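Local coordinates for protein indole-3-pyruvate decarboxylase (Azospirillum brasilense, PDB 2NXW) that catalyses the thiamine diphosphate- and magnesium-dependent decarboxylation of indole-3-pyruvate to indole-3-acetaldehyde, a step of auxin biosynthesis, at residues A[120-125]-A[184-189]. Residues are numbered along the deposited sequence; the frame is centred on the assembly and turned at random.
Sequences PGTTEG and PRNMVN
The guanidinium of Arg185 meets the carboxylate of Glu124 at its edge: Glu124 CD lies in the guanidinium plane, yet the two planes are turned 42° apart. The salt bridge is side-on and two-pronged. Arg185 NE reaches the syn lone pair of Glu124 OE1 at 2.8 Å, while Arg185 NH2 meets Glu124 OE2 at 3.2 Å, on the syn side but tilted out of the carboxylate plane. Glu124 OE1 also accepts a weak bond from Gly121 N (2.8 Å), tying the acid back to its own turn.

The Asn186 amide uses both ends on Thr122. Its ND2 donates to Thr122 OG1 at 2.9 Å with the acceptor in the amide plane, and Asn186 OD1 takes Thr122 N at 2.8 Å from above the carbonyl plane, 44° out of it. A chi1 of 66° sets Asn186 CG between its backbone N and carbonyl carbon, placing Asn186 OD1 3.1 Å from Gly121 CA, which lies on the same face of the amide as Thr122 N.

The two segments lie at and just beyond the C-terminal ends of neighbouring parallel strands 113-119 and 179-184 in the N-terminal thiamine diphosphate-binding domain, where a backbone hydrogen bond joins Arg185 to Ala119. The first loop forms a type I beta turn from Gly121 to Glu124, closed by Glu124 N to Gly121 O.

Beyond the hydrogen-bonded amide, Thr122 CG2 packs against Pro184 CB and, equally closely, Met187 CE (3.7 Å). The bend at Met187 chi2 brings that methyl back toward the threonine. Pro120 O rests against Pro184 CB at 3.3 Å.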
loop_
_atom_site.group_PDB
_atom_site.type_symbol
_atom_site.label_atom_id
_atom_site.label_comp_id
_atom_site.label_asym_id
_atom_site.label_seq_id
_atom_site.Cartn_x
_atom_site.Cartn_y
_atom_site.Cartn_z
ATOM N N PRO A 120 -18.375 12.977 18.202
ATOM C CA PRO A 120 -19.201 12.415 19.277
ATOM C C PRO A 120 -18.497 12.619 20.617
ATOM O O PRO A 120 -17.266 12.683 20.666
ATOM C CB PRO A 120 -19.293 10.936 18.899
ATOM C CG PRO A 120 -19.221 10.964 17.392
ATOM C CD PRO A 120 -18.124 11.977 17.146
ATOM N N GLY A 121 -19.278 12.727 21.688
ATOM C CA GLY A 121 -18.702 12.899 23.012
ATOM C C GLY A 121 -17.836 11.706 23.374
ATOM O O GLY A 121 -18.059 10.602 22.880
ATOM N N THR A 122 -16.852 11.916 24.244
ATOM C CA THR A 122 -15.946 10.839 24.633
ATOM C C THR A 122 -16.615 9.620 25.256
ATOM O O THR A 122 -16.033 8.540 25.279
ATOM C CB THR A 122 -14.873 11.327 25.616
ATOM O OG1 THR A 122 -15.501 11.814 26.805
ATOM C CG2 THR A 122 -14.033 12.426 24.985
ATOM N N THR A 123 -17.829 9.781 25.764
ATOM C CA THR A 123 -18.516 8.648 26.367
ATOM C C THR A 123 -19.677 8.144 25.520
ATOM O O THR A 123 -20.537 7.411 26.011
ATOM C CB THR A 123 -19.029 8.993 27.778
ATOM O OG1 THR A 123 -19.995 10.046 27.700
ATOM C CG2 THR A 123 -17.873 9.435 28.662
ATOM N N GLU A 124 -19.693 8.541 24.250
ATOM C CA GLU A 124 -20.737 8.122 23.318
ATOM C C GLU A 124 -20.291 6.918 22.492
ATOM O O GLU A 124 -19.883 5.897 23.045
ATOM C CB GLU A 124 -21.125 9.279 22.394
ATOM C CG GLU A 124 -21.524 10.550 23.125
ATOM C CD GLU A 124 -22.052 11.619 22.188
ATOM O OE1 GLU A 124 -21.980 12.814 22.547
ATOM O OE2 GLU A 124 -22.539 11.264 21.094
ATOM N N GLY A 125 -20.372 7.040 21.170
ATOM C CA GLY A 125 -19.922 5.973 20.290
ATOM C C GLY A 125 -20.453 6.104 18.874
ATOM O O GLY A 125 -20.392 7.178 18.272
ATOM N N PRO A 184 -14.438 16.296 20.651
ATOM C CA PRO A 184 -15.647 15.601 21.115
ATOM C C PRO A 184 -16.577 16.688 21.680
ATOM O O PRO A 184 -16.122 17.587 22.385
ATOM C CB PRO A 184 -15.105 14.671 22.199
ATOM C CG PRO A 184 -13.727 14.336 21.692
ATOM C CD PRO A 184 -13.218 15.681 21.209
ATOM N N ARG A 185 -17.872 16.615 21.402
ATOM C CA ARG A 185 -18.745 17.682 21.874
ATOM C C ARG A 185 -18.811 17.915 23.382
ATOM O O ARG A 185 -19.098 19.032 23.810
ATOM C CB ARG A 185 -20.155 17.521 21.302
ATOM C CG ARG A 185 -20.842 16.219 21.591
ATOM C CD ARG A 185 -22.271 16.321 21.106
ATOM N NE ARG A 185 -22.938 15.028 21.057
ATOM C CZ ARG A 185 -24.144 14.837 20.538
ATOM N NH1 ARG A 185 -24.815 15.861 20.025
ATOM N NH2 ARG A 185 -24.672 13.621 20.518
ATOM N N ASN A 186 -18.534 16.890 24.184
ATOM C CA ASN A 186 -18.574 17.064 25.639
ATOM C C ASN A 186 -17.298 17.717 26.179
ATOM O O ASN A 186 -17.196 18.005 27.377
ATOM C CB ASN A 186 -18.821 15.714 26.342
ATOM C CG ASN A 186 -17.675 14.730 26.155
ATOM O OD1 ASN A 186 -17.117 14.608 25.063
ATOM N ND2 ASN A 186 -17.333 14.005 27.222
ATOM N N MET A 187 -16.332 17.961 25.297
ATOM C CA MET A 187 -15.076 18.589 25.692
ATOM C C MET A 187 -15.032 20.076 25.357
ATOM O O MET A 187 -14.172 20.807 25.843
ATOM C CB MET A 187 -13.892 17.884 25.025
ATOM C CG MET A 187 -13.625 16.475 25.543
ATOM S SD MET A 187 -13.185 16.496 27.303
ATOM C CE MET A 187 -13.423 14.761 27.750
ATOM N N VAL A 188 -15.968 20.525 24.528
ATOM C CA VAL A 188 -16.027 21.927 24.127
ATOM C C VAL A 188 -15.990 22.896 25.305
ATOM O O VAL A 188 -15.240 23.881 25.294
ATOM C CB VAL A 188 -17.308 22.199 23.294
ATOM C CG1 VAL A 188 -17.525 23.703 23.089
ATOM C CG2 VAL A 188 -17.188 21.496 21.950
ATOM N N ASN A 189 -16.778 22.598 26.331
ATOM C CA ASN A 189 -16.862 23.475 27.491
ATOM C C ASN A 189 -16.000 23.075 28.674
ATOM O O ASN A 189 -16.087 23.684 29.741
ATOM C CB ASN A 189 -18.326 23.596 27.910
ATOM C CG ASN A 189 -19.165 24.307 26.864
ATOM O OD1 ASN A 189 -19.044 25.518 26.679
ATOM N ND2 ASN A 189 -20.007 23.557 26.165
#